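Local coordinates for shikimate kinase (Bacteroides thetaiotaomicron, PDB 3VAA), which probably catalyses the magnesium-dependent transfer of a phosphate from ATP to the 3-hydroxyl group of shikimate, a step of chorismate biosynthesis, at residues 57-62 with 88-93; 66-71 with 78-83; 130-135 with 151-156. One frame throughout, in Å; residues are numbered along the deposited sequence. Where two conformers were deposited one is given.

How the contacts relate
Contacts 1 and 2 share helix 68-91 and adjoin one another, about 12 Å apart centre to centre; along the chain, contact 2 falls wholly between the two segments of contact 1. I60 packs on L71, and E61 meets K66, T67 and V68 at and just before the start of helix 68-91, which joins the two contacts. The helical region between strands 53-55 and 97-100 of the parallel sheet holds both, and carries D57 and R81, predicted to bind substrate. Contact 3 comes later, pairing helices 128-137 and 150-168, with its centre about 29 Å from that of contact 1 and about 26 Å from that of contact 2; it flanks the segment with R142, predicted to bind ATP.

Contact 1. Residues 57-62 with 88-93; sequences DWYIEE and LHEVAE
The phenol ring of Y59 carries the methyl group V91 CG1 over one face, while the carboxylate oxygen E90 OE1 lies at its edge, in the ring plane. The methyl sits almost on the ring axis: V91 CG1 is 3.5 Å from the centroid of the Y59 ring and 9° off the normal, the geometry of a CH-pi contact. Its distances to the individual ring carbons are correspondingly even, 3.6 Å to Y59 CG and 3.9 Å to Y59 CZ. At the rim, Y59 OH donates to E90 OE1 over 2.6 Å, reaching the oxygen nearly in line with its C-O bond. The carboxylate stands 80° from the ring plane, so the two flat groups are almost perpendicular. The CB of Y59 points toward helix 68-91; with CG anti to the backbone N (chi1 -176°), OH meets E90, whose chain is extended. The other carboxylate oxygen, E90 OE2, forms a salt bridge with R63 on helix 56-64, the helix that bears Y59. Helix 68-91 is thus tied near its end to helix 56-64 by a phenol and an arginine, and the positive charge of R63 would be expected to help keep E90 ionised as an acceptor for the tyrosine.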
loop_
_atom_site.group_PDB
_atom_site.type_symbol
_atom_site.label_atom_id
_atom_site.label_comp_id
_atom_site.label_asym_id
_atom_site.label_seq_id
_atom_site.Cartn_x
_atom_site.Cartn_y
_atom_site.Cartn_z
ATOM N N ASP A 57 -8.244 -1.639 2.996
ATOM C CA ASP A 57 -9.075 -2.779 2.585
ATOM C C ASP A 57 -9.819 -3.385 3.759
ATOM O O ASP A 57 -10.994 -3.786 3.622
ATOM C CB ASP A 57 -8.253 -3.842 1.887
ATOM C CG ASP A 57 -7.855 -3.455 0.478
ATOM O OD1 ASP A 57 -8.336 -2.425 -0.048
ATOM O OD2 ASP A 57 -7.072 -4.224 -0.125
ATOM N N TRP A 58 -9.147 -3.476 4.908
ATOM C CA TRP A 58 -9.804 -3.990 6.121
ATOM C C TRP A 58 -10.925 -3.042 6.522
ATOM O O TRP A 58 -12.034 -3.477 6.874
ATOM C CB TRP A 58 -8.791 -4.156 7.269
ATOM C CG TRP A 58 -9.402 -4.435 8.619
ATOM C CD1 TRP A 58 -9.730 -5.651 9.132
ATOM C CD2 TRP A 58 -9.751 -3.465 9.625
ATOM N NE1 TRP A 58 -10.274 -5.505 10.393
ATOM C CE2 TRP A 58 -10.294 -4.175 10.719
ATOM C CE3 TRP A 58 -9.660 -2.066 9.703
ATOM C CZ2 TRP A 58 -10.740 -3.537 11.884
ATOM C CZ3 TRP A 58 -10.111 -1.428 10.856
ATOM C CH2 TRP A 58 -10.644 -2.170 11.936
ATOM N N TYR A 59 -10.641 -1.738 6.461
ATOM C CA TYR A 59 -11.635 -0.728 6.843
ATOM C C TYR A 59 -12.894 -0.832 5.961
ATOM O O TYR A 59 -14.040 -0.781 6.444
ATOM C CB TYR A 59 -11.002 0.659 6.779
ATOM C CG TYR A 59 -11.903 1.752 7.249
ATOM C CD1 TYR A 59 -11.989 2.071 8.593
ATOM C CD2 TYR A 59 -12.689 2.477 6.351
ATOM C CE1 TYR A 59 -12.832 3.075 9.033
ATOM C CE2 TYR A 59 -13.515 3.484 6.781
ATOM C CZ TYR A 59 -13.593 3.774 8.132
ATOM O OH TYR A 59 -14.425 4.780 8.592
ATOM N N ILE A 60 -12.667 -1.007 4.673
ATOM C CA ILE A 60 -13.744 -1.184 3.692
ATOM C C ILE A 60 -14.614 -2.403 4.061
ATOM O O ILE A 60 -15.837 -2.307 4.091
ATOM C CB ILE A 60 -13.154 -1.365 2.286
ATOM C CG1 ILE A 60 -12.648 -0.020 1.733
ATOM C CG2 ILE A 60 -14.205 -1.989 1.345
ATOM C CD1 ILE A 60 -11.729 -0.149 0.462
ATOM N N GLU A 61 -13.975 -3.528 4.376
ATOM C CA GLU A 61 -14.725 -4.744 4.725
ATOM C C GLU A 61 -15.535 -4.573 5.997
ATOM O O GLU A 61 -16.657 -5.115 6.105
ATOM C CB GLU A 61 -13.794 -5.960 4.823
ATOM C CG GLU A 61 -13.047 -6.239 3.525
ATOM C CD GLU A 61 -12.351 -7.598 3.485
ATOM O OE1 GLU A 61 -12.409 -8.355 4.488
ATOM O OE2 GLU A 61 -11.785 -7.928 2.416
ATOM N N GLU A 62 -14.971 -3.854 6.972
ATOM C CA GLU A 62 -15.693 -3.563 8.226
ATOM C C GLU A 62 -16.944 -2.705 7.981
ATOM O O GLU A 62 -17.984 -2.910 8.594
ATOM C CB GLU A 62 -14.795 -2.825 9.218
ATOM C CG GLU A 62 -13.708 -3.657 9.840
ATOM C CD GLU A 62 -14.225 -4.717 10.792
ATOM O OE1 GLU A 62 -13.557 -5.759 10.927
ATOM O OE2 GLU A 62 -15.297 -4.526 11.402
ATOM N N LEU A 88 -11.381 6.132 1.785
ATOM C CA LEU A 88 -10.124 6.885 1.911
ATOM C C LEU A 88 -10.432 8.242 2.563
ATOM O O LEU A 88 -9.721 8.678 3.473
ATOM C CB LEU A 88 -9.469 7.099 0.556
ATOM C CG LEU A 88 -8.199 7.961 0.523
ATOM C CD1 LEU A 88 -7.117 7.355 1.434
ATOM C CD2 LEU A 88 -7.680 8.111 -0.926
ATOM N N HIS A 89 -11.504 8.910 2.118
ATOM C CA HIS A 89 -11.877 10.189 2.709
ATOM C C HIS A 89 -12.275 10.071 4.174
ATOM O O HIS A 89 -12.032 10.988 4.951
ATOM C CB HIS A 89 -12.923 10.906 1.841
ATOM C CG HIS A 89 -12.338 11.493 0.601
ATOM N ND1 HIS A 89 -12.380 12.841 0.328
ATOM C CD2 HIS A 89 -11.593 10.935 -0.384
ATOM C CE1 HIS A 89 -11.747 13.079 -0.806
ATOM N NE2 HIS A 89 -11.258 11.941 -1.261
ATOM N N GLU A 90 -12.881 8.958 4.553
ATOM C CA GLU A 90 -13.225 8.740 5.948
ATOM C C GLU A 90 -11.981 8.545 6.819
ATOM O O GLU A 90 -11.854 9.175 7.873
ATOM C CB GLU A 90 -14.155 7.540 6.113
ATOM C CG GLU A 90 -15.550 7.763 5.610
ATOM C CD GLU A 90 -16.535 6.733 6.141
ATOM O OE1 GLU A 90 -16.116 5.837 6.905
ATOM O OE2 GLU A 90 -17.730 6.804 5.805
ATOM N N VAL A 91 -11.062 7.673 6.377
ATOM C CA VAL A 91 -9.878 7.379 7.210
ATOM C C VAL A 91 -8.948 8.576 7.250
ATOM O O VAL A 91 -8.186 8.746 8.200
ATOM C CB VAL A 91 -9.129 6.080 6.774
ATOM C CG1 VAL A 91 -10.082 4.863 6.855
ATOM C CG2 VAL A 91 -8.540 6.193 5.390
ATOM N N ALA A 92 -9.004 9.416 6.232
ATOM C CA ALA A 92 -8.157 10.607 6.179
ATOM C C ALA A 92 -8.502 11.630 7.283
ATOM O O ALA A 92 -7.740 12.570 7.511
ATOM C CB ALA A 92 -8.240 11.241 4.805
ATOM N N GLU A 93 -9.641 11.449 7.946
ATOM C CA GLU A 93 -10.030 12.336 9.036
ATOM C C GLU A 93 -9.467 11.867 10.377
ATOM O O GLU A 93 -9.453 12.633 11.328
ATOM C CB GLU A 93 -11.551 12.506 9.098
ATOM C CG GLU A 93 -12.135 13.058 7.814
ATOM C CD GLU A 93 -13.622 13.373 7.910
ATOM O OE1 GLU A 93 -14.117 13.599 9.029
ATOM O OE2 GLU A 93 -14.293 13.406 6.855
#

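Contact 2. Residues 66-71 with 78-83; sequences KTVGEL and AGFREL
F80 faces L71 and V68 across a reversal of the chain, and its ring can be traced outward from CB. The bond from CA to CB is directed at segment 66-71; with CG anti to the backbone N (chi1 178°), the CD1-CE1 side of the ring meets L71 and V68. The first ring atom to make contact is F80 CD1, 3.8 Å from L71 CB, which lies at the ring edge and in its plane. One atom further, F80 CE1 is 3.9 Å from V68 CG1, and at the tip F80 CZ is 4.0 Å from that same methyl. V68 and L71 therefore line one edge of the ring instead of stacking on a face. One helical turn after F80, the methyl L83 CD2 comes within 3.9 Å of L71 CD2, adding a leucine pair beside the aromatic one. Both leucines also pack on I60 of helix 56-64, a third helical element.

T67 is the N-cap: its OG1 accepts from E70 N at 3.1 Å. E70 OE1 accepts in return from T67 N at 2.9 Å through its anti lone pair, and the reciprocal bonds make T67 and E70 a capping box. V68 N donates a hydrogen bond to E61 OE2, from helix 56-64. Only 6.2 Å separates the CA atoms of L71 and F80, far too little for nine residues of straight helix, so the run counted as helix 68-91 turns sharply between them and its two arms pack as neighbours. This is a capped helix start folded against the following helical arm; the V68 side chain lies about 4 Å (nearest atoms) from that of D57, predicted like R81 to bind substrate, consistent with the shikimate-binding part of the kinase fold.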
loop_
_atom_site.group_PDB
_atom_site.type_symbol
_atom_site.label_atom_id
_atom_site.label_comp_id
_atom_site.label_asym_id
_atom_site.label_seq_id
_atom_site.Cartn_x
_atom_site.Cartn_y
_atom_site.Cartn_z
ATOM N N LYS A 66 -18.815 -6.930 3.847
ATOM C CA LYS A 66 -18.598 -7.665 2.632
ATOM C C LYS A 66 -17.116 -7.589 2.375
ATOM O O LYS A 66 -16.498 -6.577 2.678
ATOM C CB LYS A 66 -19.336 -7.036 1.449
ATOM C CG LYS A 66 -20.850 -7.289 1.443
ATOM C CD LYS A 66 -21.558 -6.409 0.431
ATOM C CE LYS A 66 -23.075 -6.621 0.465
ATOM N NZ LYS A 66 -23.783 -5.548 -0.293
ATOM N N THR A 67 -16.542 -8.652 1.829
ATOM C CA THR A 67 -15.119 -8.635 1.498
ATOM C C THR A 67 -14.908 -7.770 0.271
ATOM O O THR A 67 -15.860 -7.456 -0.443
ATOM C CB THR A 67 -14.587 -10.031 1.202
ATOM O OG1 THR A 67 -15.199 -10.544 0.007
ATOM C CG2 THR A 67 -14.864 -10.971 2.371
ATOM N N VAL A 68 -13.658 -7.349 0.035
ATOM C CA VAL A 68 -13.366 -6.557 -1.156
ATOM C C VAL A 68 -13.683 -7.329 -2.444
ATOM O O VAL A 68 -14.124 -6.730 -3.417
ATOM C CB VAL A 68 -11.902 -6.048 -1.165
ATOM C CG1 VAL A 68 -11.734 -4.992 -0.073
ATOM C CG2 VAL A 68 -10.958 -7.157 -0.971
ATOM N N GLY A 69 -13.496 -8.658 -2.437
ATOM C CA GLY A 69 -13.819 -9.466 -3.595
ATOM C C GLY A 69 -15.312 -9.468 -3.881
ATOM O O GLY A 69 -15.739 -9.440 -5.048
ATOM N N GLU A 70 -16.110 -9.544 -2.826
ATOM C CA GLU A 70 -17.561 -9.518 -2.967
ATOM C C GLU A 70 -18.023 -8.165 -3.529
ATOM O O GLU A 70 -18.903 -8.106 -4.393
ATOM C CB GLU A 70 -18.219 -9.764 -1.607
ATOM C CG GLU A 70 -18.082 -11.212 -1.128
ATOM C CD GLU A 70 -18.770 -11.467 0.204
ATOM O OE1 GLU A 70 -18.520 -10.723 1.169
ATOM O OE2 GLU A 70 -19.550 -12.433 0.290
ATOM N N LEU A 71 -17.422 -7.087 -3.031
ATOM C CA LEU A 71 -17.772 -5.740 -3.480
ATOM C C LEU A 71 -17.443 -5.536 -4.952
ATOM O O LEU A 71 -18.237 -4.951 -5.709
ATOM C CB LEU A 71 -17.063 -4.689 -2.606
ATOM C CG LEU A 71 -17.600 -4.564 -1.175
ATOM C CD1 LEU A 71 -16.604 -3.809 -0.265
ATOM C CD2 LEU A 71 -18.988 -3.895 -1.143
ATOM N N ALA A 78 -15.640 0.165 -11.411
ATOM C CA ALA A 78 -16.000 1.560 -11.161
ATOM C C ALA A 78 -16.648 1.754 -9.794
ATOM O O ALA A 78 -16.306 2.672 -9.075
ATOM C CB ALA A 78 -16.925 2.089 -12.267
ATOM N N GLY A 79 -17.584 0.873 -9.446
ATOM C CA GLY A 79 -18.298 0.973 -8.183
ATOM C C GLY A 79 -17.375 0.717 -7.013
ATOM O O GLY A 79 -17.446 1.417 -5.989
ATOM N N PHE A 80 -16.508 -0.281 -7.128
ATOM C CA PHE A 80 -15.568 -0.529 -6.049
ATOM C C PHE A 80 -14.619 0.652 -5.854
ATOM O O PHE A 80 -14.318 1.054 -4.703
ATOM C CB PHE A 80 -14.751 -1.796 -6.256
ATOM C CG PHE A 80 -13.762 -2.013 -5.162
ATOM C CD1 PHE A 80 -14.160 -2.580 -3.970
ATOM C CD2 PHE A 80 -12.458 -1.589 -5.293
ATOM C CE1 PHE A 80 -13.263 -2.756 -2.938
ATOM C CE2 PHE A 80 -11.547 -1.766 -4.260
ATOM C CZ PHE A 80 -11.958 -2.349 -3.082
ATOM N N ARG A 81 -14.125 1.220 -6.954
ATOM C CA ARG A 81 -13.206 2.361 -6.829
ATOM C C ARG A 81 -13.872 3.595 -6.202
ATOM O O ARG A 81 -13.220 4.357 -5.486
ATOM C CB ARG A 81 -12.549 2.711 -8.150
ATOM C CG ARG A 81 -11.664 1.588 -8.701
ATOM C CD ARG A 81 -10.534 1.258 -7.749
ATOM N NE ARG A 81 -9.770 0.108 -8.238
ATOM C CZ ARG A 81 -8.802 -0.500 -7.572
ATOM N NH1 ARG A 81 -8.418 -0.085 -6.371
ATOM N NH2 ARG A 81 -8.177 -1.532 -8.127
ATOM N N GLU A 82 -15.155 3.796 -6.492
ATOM C CA GLU A 82 -15.912 4.898 -5.849
ATOM C C GLU A 82 -15.987 4.664 -4.331
ATOM O O GLU A 82 -15.738 5.562 -3.540
ATOM C CB GLU A 82 -17.309 4.985 -6.441
ATOM C CG GLU A 82 -18.189 6.092 -5.886
ATOM C CD GLU A 82 -19.564 6.044 -6.540
ATOM O OE1 GLU A 82 -19.705 6.580 -7.644
ATOM O OE2 GLU A 82 -20.477 5.488 -5.941
ATOM N N LEU A 83 -16.305 3.445 -3.914
ATOM C CA LEU A 83 -16.409 3.188 -2.485
ATOM C C LEU A 83 -15.048 3.281 -1.797
ATOM O O LEU A 83 -14.947 3.783 -0.668
ATOM C CB LEU A 83 -17.099 1.853 -2.211
ATOM C CG LEU A 83 -16.516 0.501 -2.338
ATOM C CD1 LEU A 83 -15.603 0.159 -1.156
ATOM C CD2 LEU A 83 -17.737 -0.429 -2.360
#

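Contact 3. Residues 130-135 with 151-156; sequences VLFRRL and DELMDF
F132 is gripped by two neighbours on helix 150-168, M154 and L153. The methyl M154 CE approaches the root of the aromatic side chain, 3.6 Å from F132 CB and equally near its CG. L153 CD2 touches further out, 3.7 Å from F132 CE1. Relative to the ring both come in obliquely; as side chains, M154 crosses F132 at about a right angle. The sulfur joins in as a Met-aromatic contact: M154 SD lies 5.1 Å from the centroid of the F132 ring, 45° off its normal. M154 gets there by bending, with chi2 at 67° and chi3 at 79°, which folds the thioether back so that its methyl meets F132 although the CB itself is not aimed at helix 128-137. The CA atoms of F132 and M154 are 6.1 Å apart.

Around this centre, M154 also packs on P128 and D129 at the start of helix 128-137, and L153 on R136 near its other end. Further along, L131 and L135 lie against I157, and L131 also against L161, continuing the apolar seam. R134 NH1 and NH2 donate hydrogen bonds to G35 O, of the predicted ATP-binding loop, and to A177 O, respectively. Joined by an apolar interface, the helices flank the segment with R142, predicted to bind ATP and probably part of the lid of shikimate kinases, which have a P-loop kinase fold.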
loop_
_atom_site.group_PDB
_atom_site.type_symbol
_atom_site.label_atom_id
_atom_site.label_comp_id
_atom_site.label_asym_id
_atom_site.label_seq_id
_atom_site.Cartn_x
_atom_site.Cartn_y
_atom_site.Cartn_z
ATOM N N VAL A 130 12.891 -7.991 -6.324
ATOM C CA VAL A 130 12.453 -8.251 -4.961
ATOM C C VAL A 130 10.971 -8.545 -4.949
ATOM O O VAL A 130 10.540 -9.449 -4.241
ATOM C CB VAL A 130 12.802 -7.093 -4.005
ATOM C CG1 VAL A 130 12.183 -7.355 -2.629
ATOM C CG2 VAL A 130 14.334 -6.906 -3.919
ATOM N N LEU A 131 10.173 -7.787 -5.725
ATOM C CA LEU A 131 8.733 -8.080 -5.820
ATOM C C LEU A 131 8.514 -9.505 -6.356
ATOM O O LEU A 131 7.643 -10.245 -5.863
ATOM C CB LEU A 131 8.024 -7.058 -6.718
ATOM C CG LEU A 131 7.903 -5.660 -6.134
ATOM C CD1 LEU A 131 7.250 -4.743 -7.147
ATOM C CD2 LEU A 131 7.097 -5.678 -4.803
ATOM N N PHE A 132 9.317 -9.873 -7.363
ATOM C CA PHE A 132 9.273 -11.204 -7.981
ATOM C C PHE A 132 9.482 -12.278 -6.924
ATOM O O PHE A 132 8.656 -13.208 -6.780
ATOM C CB PHE A 132 10.320 -11.283 -9.106
ATOM C CG PHE A 132 10.409 -12.629 -9.789
ATOM C CD1 PHE A 132 9.517 -12.970 -10.807
ATOM C CD2 PHE A 132 11.398 -13.532 -9.440
ATOM C CE1 PHE A 132 9.597 -14.198 -11.452
ATOM C CE2 PHE A 132 11.492 -14.772 -10.091
ATOM C CZ PHE A 132 10.579 -15.101 -11.098
ATOM N N ARG A 133 10.568 -12.170 -6.170
ATOM C CA ARG A 133 10.826 -13.154 -5.109
ATOM C C ARG A 133 9.690 -13.220 -4.090
ATOM O O ARG A 133 9.166 -14.301 -3.791
ATOM C CB ARG A 133 12.119 -12.813 -4.386
ATOM C CG ARG A 133 12.566 -13.869 -3.389
ATOM C CD ARG A 133 13.819 -13.383 -2.722
ATOM N NE ARG A 133 13.512 -12.242 -1.862
ATOM C CZ ARG A 133 14.290 -11.178 -1.692
ATOM N NH1 ARG A 133 15.423 -11.049 -2.362
ATOM N NH2 ARG A 133 13.909 -10.216 -0.869
ATOM N N ARG A 134 9.299 -12.064 -3.557
ATOM C CA ARG A 134 8.259 -12.025 -2.540
ATOM C C ARG A 134 6.927 -12.584 -3.013
ATOM O O ARG A 134 6.277 -13.323 -2.292
ATOM C CB ARG A 134 8.033 -10.603 -2.031
ATOM C CG ARG A 134 9.204 -10.029 -1.259
ATOM C CD ARG A 134 8.920 -8.558 -0.918
ATOM N NE ARG A 134 9.966 -7.976 -0.091
ATOM C CZ ARG A 134 10.028 -6.693 0.255
ATOM N NH1 ARG A 134 9.106 -5.823 -0.147
ATOM N NH2 ARG A 134 11.036 -6.270 0.998
ATOM N N LEU A 135 6.529 -12.233 -4.233
ATOM C CA LEU A 135 5.242 -12.664 -4.755
ATOM C C LEU A 135 5.250 -14.144 -5.117
ATOM O O LEU A 135 4.229 -14.807 -4.989
ATOM C CB LEU A 135 4.800 -11.760 -5.916
ATOM C CG LEU A 135 4.498 -10.321 -5.467
ATOM C CD1 LEU A 135 4.296 -9.382 -6.647
ATOM C CD2 LEU A 135 3.287 -10.240 -4.532
ATOM N N ASP A 151 9.674 -15.735 -16.595
ATOM C CA ASP A 151 9.551 -14.533 -17.432
ATOM C C ASP A 151 8.118 -13.996 -17.504
ATOM O O ASP A 151 7.909 -12.778 -17.551
ATOM C CB ASP A 151 10.103 -14.825 -18.836
ATOM C CG ASP A 151 10.428 -13.562 -19.625
ATOM O OD1 ASP A 151 10.222 -12.435 -19.109
ATOM O OD2 ASP A 151 10.913 -13.704 -20.772
ATOM N N GLU A 152 7.129 -14.888 -17.499
ATOM C CA GLU A 152 5.742 -14.442 -17.556
ATOM C C GLU A 152 5.369 -13.656 -16.297
ATOM O O GLU A 152 4.735 -12.592 -16.380
ATOM C CB GLU A 152 4.792 -15.621 -17.722
ATOM C CG GLU A 152 3.351 -15.197 -17.890
ATOM C CD GLU A 152 2.382 -16.359 -17.996
ATOM O OE1 GLU A 152 2.811 -17.531 -17.888
ATOM O OE2 GLU A 152 1.175 -16.087 -18.179
ATOM N N LEU A 153 5.750 -14.182 -15.140
ATOM C CA LEU A 153 5.462 -13.531 -13.865
ATOM C C LEU A 153 6.201 -12.195 -13.760
ATOM O O LEU A 153 5.612 -11.179 -13.382
ATOM C CB LEU A 153 5.859 -14.439 -12.691
ATOM C CG LEU A 153 5.736 -13.822 -11.287
ATOM C CD1 LEU A 153 4.323 -13.329 -11.038
ATOM C CD2 LEU A 153 6.174 -14.804 -10.214
ATOM N N MET A 154 7.492 -12.197 -14.102
ATOM C CA MET A 154 8.285 -10.972 -14.042
ATOM C C MET A 154 7.700 -9.910 -14.985
ATOM O O MET A 154 7.575 -8.746 -14.598
ATOM C CB MET A 154 9.751 -11.226 -14.411
ATOM C CG MET A 154 10.618 -9.970 -14.353
ATOM S SD MET A 154 10.856 -9.297 -12.686
ATOM C CE MET A 154 12.110 -10.378 -12.037
ATOM N N ASP A 155 7.370 -10.298 -16.220
ATOM C CA ASP A 155 6.778 -9.332 -17.173
ATOM C C ASP A 155 5.473 -8.763 -16.614
ATOM O O ASP A 155 5.181 -7.580 -16.793
ATOM C CB ASP A 155 6.497 -9.957 -18.554
ATOM C CG ASP A 155 7.768 -10.323 -19.326
ATOM O OD1 ASP A 155 8.848 -9.761 -19.037
ATOM O OD2 ASP A 155 7.675 -11.175 -20.244
ATOM N N PHE A 156 4.683 -9.596 -15.935
ATOM C CA PHE A 156 3.406 -9.147 -15.363
ATOM C C PHE A 156 3.597 -8.041 -14.305
ATOM O O PHE A 156 2.897 -6.996 -14.315
ATOM C CB PHE A 156 2.631 -10.329 -14.779
ATOM C CG PHE A 156 1.270 -9.955 -14.243
ATOM C CD1 PHE A 156 1.105 -9.600 -12.906
ATOM C CD2 PHE A 156 0.173 -9.928 -15.077
ATOM C CE1 PHE A 156 -0.130 -9.244 -12.417
ATOM C CE2 PHE A 156 -1.074 -9.570 -14.586
ATOM C CZ PHE A 156 -1.218 -9.234 -13.249
#